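Local coordinates for protein endo-pectate lyase (Erwinia chrysanthemi, PDB 3B4N) that cleaves the galacturonan backbone of pectate by calcium-dependent elimination and probably also acts on highly methylated pectins, cutting within the chain, at residues E303-K313 against K324-C334; K221-N229 against L243-C254. All blocks are in the same frame, centred on the assembly; numbering follows the deposited sequence.

Going from the N terminus, contact 2 comes first: K221-N229 lies in one coil of the right-handed parallel beta-helix, the chain makes a full turn through strands 233-238 and 241-244, and L243-C254 lies down beside it in parallel. Contact 1 forms later, after contact 2 has closed, and is of another kind: E303-K313 and K324-C334 pair antiparallel, closing a hairpin loop rather than a helical turn. The two contacts neither nest nor cross. Both belong to one long sheet, in which strand 276-284 separates strand 246-253 from strand 309-313. They touch directly in a cation-pi contact, Phe312 CG of contact 1 lying 3.5 Å from Arg252 NH1 of contact 2.

Contact 1 (E303-K313 against K324-C334); sequences EGKPPVCEEFK and KYGEKWDTTNC
Thr331 comes from the opposite direction to Glu311 and gives its OG1 proton to Glu311 OE1 at 2.7 Å, nearly along the C-O axis. Glu311 has the largest area buried by the contact; with CG anti to its carbonyl carbon (chi1 -72°) and the rest extended, it reaches past Lys328 to the turn beyond. The same Thr331 OG1 accepts from Cys334 N in an ST motif, so a small hydroxyl ties carboxylate and turn together. Lys328 crosses the Glu311 chain at about a right angle, its CG 3.4 Å from Glu311 CD; Arg285 supplies a salt bridge to OE2.

Glu327 lies on the other face of the pair from Glu311. Its CG is anti to the backbone N (chi1 173°), and the extended chain carries the carboxylate up against Pro307, where OE2 takes the Val308 N-H from above the carboxylate plane at 2.8 Å. Waters 1 and 2 also donate to OE2, so three bonds grip this one oxygen. On the same face, Glu310 OE2 forms a salt bridge with Lys324 NZ at 3.4 Å, reinforced by water 4. The aliphatic part of Lys324 runs alongside Phe312, with CG 3.5 Å from ring atom CE1, which suits a residue greasy along its length and charged at its end.

The Cys309-Cys334 disulfide (chi3 -81°, left-handed) joins the starts of strands 309-313 and 334-336, closing the loop that follows the hairpin. At Tyr325 and Gly326, both facing Glu311, a classic beta bulge shifts the register; Gly326 has a positive phi, at which a side chain would collide with the preceding carbonyl. The whole is a bulged antiparallel beta hairpin with a disulfide-tied loop after it; the hairpin's second strand ends the otherwise parallel sheet of the beta-helix.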
# COMPACT_ATOMS: atom_id res chain seq x y z
N GLU A 303 12.39 1.82 -19.18
CA GLU A 303 13.34 0.88 -18.61
C GLU A 303 14.43 1.63 -17.85
O GLU A 303 15.04 2.56 -18.39
CB GLU A 303 13.96 0.01 -19.70
CG GLU A 303 14.74 -1.18 -19.17
CD GLU A 303 15.39 -1.99 -20.27
OE1 GLU A 303 16.29 -1.45 -20.95
OE2 GLU A 303 15.00 -3.16 -20.47
N GLY A 304 14.66 1.25 -16.60
CA GLY A 304 15.67 1.90 -15.79
C GLY A 304 15.21 3.20 -15.15
O GLY A 304 15.95 3.84 -14.40
N LYS A 305 13.97 3.59 -15.45
CA LYS A 305 13.38 4.80 -14.91
C LYS A 305 11.94 4.54 -14.51
O LYS A 305 11.00 4.80 -15.27
CB LYS A 305 13.45 5.92 -15.95
CG LYS A 305 14.87 6.35 -16.31
CD LYS A 305 14.89 7.38 -17.43
CE LYS A 305 16.32 7.75 -17.81
NZ LYS A 305 16.37 8.72 -18.94
N PRO A 306 11.73 4.04 -13.28
CA PRO A 306 12.77 3.74 -12.31
C PRO A 306 13.22 2.28 -12.36
O PRO A 306 12.56 1.45 -12.96
CB PRO A 306 12.08 4.03 -10.99
CG PRO A 306 10.71 3.43 -11.25
CD PRO A 306 10.39 3.89 -12.68
N PRO A 307 14.37 1.97 -11.75
CA PRO A 307 14.83 0.58 -11.74
C PRO A 307 13.79 -0.15 -10.88
O PRO A 307 13.26 0.42 -9.92
CB PRO A 307 16.21 0.67 -11.08
CG PRO A 307 16.18 1.94 -10.32
CD PRO A 307 15.39 2.88 -11.18
N VAL A 308 13.48 -1.39 -11.22
CA VAL A 308 12.47 -2.13 -10.47
C VAL A 308 13.11 -2.96 -9.36
O VAL A 308 13.04 -2.57 -8.19
CB VAL A 308 11.63 -2.99 -11.44
CG1 VAL A 308 10.60 -3.81 -10.69
CG2 VAL A 308 10.92 -2.05 -12.43
N CYS A 309 13.75 -4.06 -9.69
CA CYS A 309 14.37 -4.90 -8.67
C CYS A 309 15.87 -4.68 -8.66
O CYS A 309 16.53 -4.80 -9.69
CB CYS A 309 14.07 -6.37 -8.93
SG CYS A 309 14.57 -7.56 -7.64
N GLU A 310 16.42 -4.35 -7.49
CA GLU A 310 17.85 -4.14 -7.37
C GLU A 310 18.41 -5.12 -6.36
O GLU A 310 17.79 -5.39 -5.33
CB GLU A 310 18.16 -2.70 -6.93
CG GLU A 310 17.72 -1.65 -7.95
CD GLU A 310 18.05 -0.24 -7.52
OE1 GLU A 310 17.79 0.11 -6.36
OE2 GLU A 310 18.58 0.52 -8.36
N GLU A 311 19.58 -5.67 -6.67
CA GLU A 311 20.25 -6.62 -5.80
C GLU A 311 21.31 -5.91 -4.96
O GLU A 311 22.01 -5.02 -5.46
CB GLU A 311 20.88 -7.75 -6.62
CG GLU A 311 19.83 -8.69 -7.19
CD GLU A 311 20.38 -9.81 -8.04
OE1 GLU A 311 19.57 -10.68 -8.44
OE2 GLU A 311 21.60 -9.85 -8.31
N PHE A 312 21.38 -6.30 -3.69
CA PHE A 312 22.32 -5.74 -2.72
C PHE A 312 22.97 -6.85 -1.92
O PHE A 312 22.54 -8.00 -1.99
CB PHE A 312 21.59 -4.89 -1.69
CG PHE A 312 20.93 -3.66 -2.23
CD1 PHE A 312 21.57 -2.43 -2.13
CD2 PHE A 312 19.66 -3.73 -2.78
CE1 PHE A 312 20.94 -1.27 -2.58
CE2 PHE A 312 19.02 -2.58 -3.24
CZ PHE A 312 19.66 -1.35 -3.14
N LYS A 313 23.98 -6.47 -1.15
CA LYS A 313 24.63 -7.39 -0.24
C LYS A 313 24.17 -6.90 1.13
O LYS A 313 24.39 -5.74 1.47
CB LYS A 313 26.15 -7.30 -0.31
CG LYS A 313 26.85 -8.32 0.59
CD LYS A 313 28.35 -8.05 0.72
CE LYS A 313 28.61 -6.82 1.58
NZ LYS A 313 30.08 -6.58 1.78
N LYS A 324 25.66 -2.24 -3.34
CA LYS A 324 24.56 -2.22 -4.30
C LYS A 324 25.09 -2.79 -5.61
O LYS A 324 26.05 -2.25 -6.18
CB LYS A 324 24.07 -0.79 -4.52
CG LYS A 324 22.87 -0.68 -5.44
CD LYS A 324 22.51 0.78 -5.66
CE LYS A 324 21.28 0.92 -6.53
NZ LYS A 324 20.95 2.36 -6.71
N TYR A 325 24.47 -3.86 -6.10
CA TYR A 325 24.91 -4.48 -7.35
C TYR A 325 24.19 -3.95 -8.59
O TYR A 325 24.71 -4.02 -9.70
CB TYR A 325 24.75 -6.00 -7.26
CG TYR A 325 25.53 -6.63 -6.13
CD1 TYR A 325 24.89 -7.36 -5.13
CD2 TYR A 325 26.92 -6.52 -6.07
CE1 TYR A 325 25.61 -7.96 -4.09
CE2 TYR A 325 27.65 -7.11 -5.04
CZ TYR A 325 26.99 -7.84 -4.06
OH TYR A 325 27.72 -8.43 -3.04
N GLY A 326 22.98 -3.43 -8.39
CA GLY A 326 22.24 -2.87 -9.51
C GLY A 326 20.92 -3.53 -9.85
O GLY A 326 20.54 -4.55 -9.25
N GLU A 327 20.22 -2.94 -10.81
CA GLU A 327 18.93 -3.47 -11.26
C GLU A 327 19.14 -4.75 -12.06
O GLU A 327 20.05 -4.84 -12.89
CB GLU A 327 18.21 -2.44 -12.13
CG GLU A 327 16.94 -3.01 -12.76
CD GLU A 327 16.13 -1.97 -13.52
OE1 GLU A 327 16.74 -1.06 -14.11
OE2 GLU A 327 14.88 -2.08 -13.52
N LYS A 328 18.29 -5.73 -11.79
CA LYS A 328 18.37 -7.03 -12.45
C LYS A 328 17.00 -7.48 -12.93
O LYS A 328 15.96 -7.10 -12.38
CB LYS A 328 18.89 -8.09 -11.48
CG LYS A 328 20.18 -7.73 -10.75
CD LYS A 328 21.36 -7.64 -11.69
CE LYS A 328 22.64 -7.40 -10.90
NZ LYS A 328 23.83 -7.24 -11.79
N TRP A 329 17.02 -8.33 -13.96
CA TRP A 329 15.80 -8.90 -14.51
C TRP A 329 16.01 -10.40 -14.65
O TRP A 329 17.11 -10.85 -15.00
CB TRP A 329 15.50 -8.35 -15.90
CG TRP A 329 15.30 -6.88 -15.97
CD1 TRP A 329 16.24 -5.94 -16.24
CD2 TRP A 329 14.06 -6.18 -15.78
NE1 TRP A 329 15.68 -4.69 -16.24
CE2 TRP A 329 14.34 -4.81 -15.96
CE3 TRP A 329 12.75 -6.58 -15.48
CZ2 TRP A 329 13.35 -3.83 -15.85
CZ3 TRP A 329 11.77 -5.60 -15.37
CH2 TRP A 329 12.08 -4.24 -15.55
N ASP A 330 14.97 -11.16 -14.37
CA ASP A 330 15.01 -12.61 -14.50
C ASP A 330 16.23 -13.29 -13.88
O ASP A 330 16.91 -14.08 -14.54
CB ASP A 330 14.91 -12.97 -15.99
CG ASP A 330 13.68 -12.37 -16.64
OD1 ASP A 330 12.56 -12.72 -16.21
OD2 ASP A 330 13.82 -11.56 -17.58
N THR A 331 16.51 -12.97 -12.63
CA THR A 331 17.61 -13.62 -11.92
C THR A 331 17.01 -14.43 -10.77
O THR A 331 15.80 -14.36 -10.52
CB THR A 331 18.62 -12.61 -11.34
OG1 THR A 331 17.96 -11.80 -10.34
CG2 THR A 331 19.18 -11.72 -12.43
N THR A 332 17.84 -15.20 -10.09
CA THR A 332 17.39 -16.01 -8.97
C THR A 332 16.69 -15.16 -7.90
O THR A 332 15.64 -15.54 -7.39
CB THR A 332 18.59 -16.72 -8.29
OG1 THR A 332 19.21 -17.60 -9.24
CG2 THR A 332 18.14 -17.52 -7.07
N ASN A 333 17.27 -14.01 -7.60
CA ASN A 333 16.73 -13.16 -6.56
C ASN A 333 15.77 -12.08 -7.02
O ASN A 333 15.00 -11.55 -6.22
CB ASN A 333 17.90 -12.56 -5.79
CG ASN A 333 18.85 -13.63 -5.30
OD1 ASN A 333 19.85 -13.95 -5.94
ND2 ASN A 333 18.50 -14.24 -4.17
N CYS A 334 15.81 -11.76 -8.31
CA CYS A 334 14.90 -10.77 -8.88
C CYS A 334 14.04 -11.48 -9.91
O CYS A 334 14.35 -11.50 -11.11
CB CYS A 334 15.67 -9.63 -9.53
SG CYS A 334 16.30 -8.37 -8.37
O HOH W 1 13.23 -0.46 -14.83
O HOH W 2 14.13 -5.01 -12.40
O HOH W 3 18.53 2.06 -4.50
O HOH W 4 18.73 3.05 -7.86
O HOH W 5 20.21 -13.33 -8.41

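Contact 2 (K221-N229 against L243-C254); sequences KPDKVLQHN and LTGEHGKLWRSC
Val225, the residue most covered here, turns its side chain toward the neighbouring coil at a corner of the chain. Its CG2 lies beside the backbone N (chi1 175°, measured to CG1), and from there meets His247 ND1 at 3.4 Å and Leu243 CD2 at 4.0 Å. A compact branched residue fits this bend, where Val225 N and Leu226 N bond in succession to Lys249 O and Leu250 O.

The ring of His228 swings away from its own backbone N (chi1 -168°), to where ND1 meets the indole N-H of Trp251 edge-on. Trp251 NE1 donates to His228 ND1 at 3.0 Å, in the plane of both rings although those planes stand at 79°. This bond satisfies a buried indole N-H, and the far nitrogen, NE2, is held by Ser233. Leu226, the next most covered, lies side by side with Leu250, their CD1 atoms 4.1 Å apart; its CB also packs 4.1 Å from Trp251 CD1.

These parallel strands are successive rungs of the beta-helix: strand 197-199 flanks K221-N229, strand 276-284 flanks L243-C254, and Lys224 NZ reaches Asp195, a zinc ligand.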
# COMPACT_ATOMS: atom_id res chain seq x y z
N LYS A 221 13.03 13.05 3.58
CA LYS A 221 13.08 12.51 2.24
C LYS A 221 12.43 11.14 2.17
O LYS A 221 12.75 10.25 2.95
CB LYS A 221 14.53 12.43 1.76
CG LYS A 221 14.69 11.78 0.40
CD LYS A 221 16.04 12.08 -0.22
CE LYS A 221 17.19 11.59 0.63
NZ LYS A 221 18.48 11.86 -0.08
N PRO A 222 11.50 10.94 1.21
CA PRO A 222 10.81 9.66 1.06
C PRO A 222 11.78 8.49 0.99
O PRO A 222 12.76 8.52 0.24
CB PRO A 222 10.02 9.84 -0.23
CG PRO A 222 9.69 11.30 -0.21
CD PRO A 222 11.00 11.92 0.23
N ASP A 223 11.49 7.46 1.77
CA ASP A 223 12.32 6.26 1.80
C ASP A 223 11.41 5.08 1.49
O ASP A 223 10.59 5.17 0.58
CB ASP A 223 12.97 6.12 3.18
CG ASP A 223 14.15 5.16 3.20
OD1 ASP A 223 14.40 4.46 2.19
OD2 ASP A 223 14.84 5.09 4.24
N LYS A 224 11.52 3.99 2.23
CA LYS A 224 10.69 2.84 1.92
C LYS A 224 9.25 2.91 2.41
O LYS A 224 8.93 3.58 3.39
CB LYS A 224 11.34 1.55 2.46
CG LYS A 224 11.17 1.30 3.95
CD LYS A 224 11.83 2.36 4.82
CE LYS A 224 11.81 1.94 6.28
NZ LYS A 224 12.17 3.05 7.21
N VAL A 225 8.38 2.21 1.69
CA VAL A 225 6.97 2.13 2.04
C VAL A 225 6.82 0.91 2.96
O VAL A 225 6.29 1.02 4.08
CB VAL A 225 6.09 1.94 0.78
CG1 VAL A 225 4.65 1.72 1.18
CG2 VAL A 225 6.21 3.18 -0.10
N LEU A 226 7.32 -0.23 2.50
CA LEU A 226 7.24 -1.47 3.26
C LEU A 226 8.63 -1.92 3.74
O LEU A 226 9.55 -2.12 2.93
CB LEU A 226 6.60 -2.57 2.39
CG LEU A 226 5.25 -2.20 1.76
CD1 LEU A 226 4.79 -3.29 0.79
CD2 LEU A 226 4.21 -1.99 2.85
N GLN A 227 8.77 -2.04 5.05
CA GLN A 227 10.02 -2.47 5.67
C GLN A 227 9.84 -3.94 6.05
O GLN A 227 8.79 -4.32 6.56
CB GLN A 227 10.31 -1.63 6.91
CG GLN A 227 11.57 -2.02 7.69
CD GLN A 227 12.85 -1.84 6.88
OE1 GLN A 227 12.91 -1.06 5.94
NE2 GLN A 227 13.89 -2.57 7.28
N HIS A 228 10.85 -4.76 5.81
CA HIS A 228 10.74 -6.19 6.08
C HIS A 228 11.95 -6.65 6.88
O HIS A 228 13.08 -6.66 6.37
CB HIS A 228 10.62 -6.89 4.72
CG HIS A 228 10.21 -8.33 4.78
ND1 HIS A 228 9.58 -8.95 3.73
CD2 HIS A 228 10.43 -9.29 5.71
CE1 HIS A 228 9.43 -10.23 4.01
NE2 HIS A 228 9.94 -10.47 5.20
N ASN A 229 11.70 -7.01 8.14
CA ASN A 229 12.75 -7.42 9.08
C ASN A 229 12.79 -8.89 9.45
O ASN A 229 13.87 -9.43 9.72
CB ASN A 229 12.60 -6.64 10.40
CG ASN A 229 12.62 -5.14 10.21
OD1 ASN A 229 11.88 -4.42 10.88
ND2 ASN A 229 13.48 -4.67 9.33
N LEU A 243 0.59 3.96 -4.96
CA LEU A 243 1.49 4.93 -4.37
C LEU A 243 1.30 6.24 -5.11
O LEU A 243 1.29 6.27 -6.34
CB LEU A 243 2.95 4.49 -4.50
CG LEU A 243 3.35 3.16 -3.85
CD1 LEU A 243 4.84 2.99 -3.95
CD2 LEU A 243 2.89 3.12 -2.40
N THR A 244 1.16 7.32 -4.35
CA THR A 244 0.99 8.65 -4.95
C THR A 244 2.07 9.57 -4.42
O THR A 244 2.64 9.34 -3.35
CB THR A 244 -0.40 9.24 -4.61
OG1 THR A 244 -0.51 9.44 -3.20
CG2 THR A 244 -1.50 8.31 -5.07
N GLY A 245 2.37 10.61 -5.18
CA GLY A 245 3.39 11.54 -4.74
C GLY A 245 4.80 11.12 -5.14
O GLY A 245 5.01 10.66 -6.26
N GLU A 246 5.74 11.31 -4.22
CA GLU A 246 7.15 10.97 -4.44
C GLU A 246 7.56 9.95 -3.39
O GLU A 246 7.39 10.19 -2.19
CB GLU A 246 8.04 12.21 -4.31
CG GLU A 246 7.76 13.33 -5.31
CD GLU A 246 6.60 14.21 -4.92
OE1 GLU A 246 6.60 14.73 -3.78
OE2 GLU A 246 5.68 14.40 -5.75
N HIS A 247 8.12 8.82 -3.83
CA HIS A 247 8.54 7.74 -2.94
C HIS A 247 9.99 7.31 -3.11
O HIS A 247 10.60 7.56 -4.16
CB HIS A 247 7.66 6.52 -3.19
CG HIS A 247 6.25 6.70 -2.73
ND1 HIS A 247 5.80 6.20 -1.53
CD2 HIS A 247 5.20 7.34 -3.29
CE1 HIS A 247 4.53 6.52 -1.37
NE2 HIS A 247 4.14 7.22 -2.42
N GLY A 248 10.52 6.65 -2.09
CA GLY A 248 11.88 6.14 -2.16
C GLY A 248 11.82 4.78 -2.83
O GLY A 248 12.33 4.59 -3.93
N LYS A 249 11.20 3.81 -2.15
CA LYS A 249 11.03 2.48 -2.72
C LYS A 249 9.82 1.80 -2.11
O LYS A 249 9.37 2.19 -1.03
CB LYS A 249 12.29 1.63 -2.53
CG LYS A 249 12.74 1.44 -1.11
CD LYS A 249 13.91 0.44 -1.03
CE LYS A 249 15.16 0.93 -1.77
NZ LYS A 249 15.78 2.13 -1.13
N LEU A 250 9.29 0.81 -2.81
CA LEU A 250 8.12 0.10 -2.31
C LEU A 250 8.46 -0.86 -1.18
O LEU A 250 7.77 -0.88 -0.16
CB LEU A 250 7.46 -0.68 -3.45
CG LEU A 250 6.32 -1.64 -3.08
CD1 LEU A 250 5.15 -0.88 -2.45
CD2 LEU A 250 5.89 -2.38 -4.33
N TRP A 251 9.52 -1.64 -1.35
CA TRP A 251 9.88 -2.65 -0.36
C TRP A 251 11.37 -2.83 -0.25
O TRP A 251 12.09 -2.83 -1.25
CB TRP A 251 9.23 -3.98 -0.77
CG TRP A 251 9.63 -5.19 0.02
CD1 TRP A 251 8.97 -5.72 1.11
CD2 TRP A 251 10.68 -6.11 -0.29
NE1 TRP A 251 9.55 -6.91 1.48
CE2 TRP A 251 10.60 -7.18 0.64
CE3 TRP A 251 11.68 -6.14 -1.27
CZ2 TRP A 251 11.48 -8.26 0.61
CZ3 TRP A 251 12.56 -7.22 -1.29
CH2 TRP A 251 12.45 -8.27 -0.36
N ARG A 252 11.83 -2.98 0.99
CA ARG A 252 13.24 -3.21 1.24
C ARG A 252 13.44 -4.30 2.28
O ARG A 252 12.87 -4.25 3.38
CB ARG A 252 13.92 -1.93 1.74
CG ARG A 252 15.43 -2.06 1.95
CD ARG A 252 16.17 -2.46 0.67
NE ARG A 252 17.61 -2.17 0.73
CZ ARG A 252 18.57 -3.08 0.89
NH1 ARG A 252 19.84 -2.70 0.93
NH2 ARG A 252 18.26 -4.37 1.00
N SER A 253 14.21 -5.31 1.91
CA SER A 253 14.58 -6.36 2.84
C SER A 253 15.64 -5.62 3.66
O SER A 253 16.58 -5.07 3.09
CB SER A 253 15.23 -7.52 2.11
OG SER A 253 15.81 -8.42 3.04
N CYS A 254 15.50 -5.58 4.98
CA CYS A 254 16.46 -4.84 5.80
C CYS A 254 17.91 -5.06 5.38
O CYS A 254 18.41 -6.18 5.39
CB CYS A 254 16.29 -5.21 7.26
SG CYS A 254 17.09 -4.00 8.34
O HOH W 6 8.06 6.43 0.18
O HOH W 7 15.10 1.68 2.07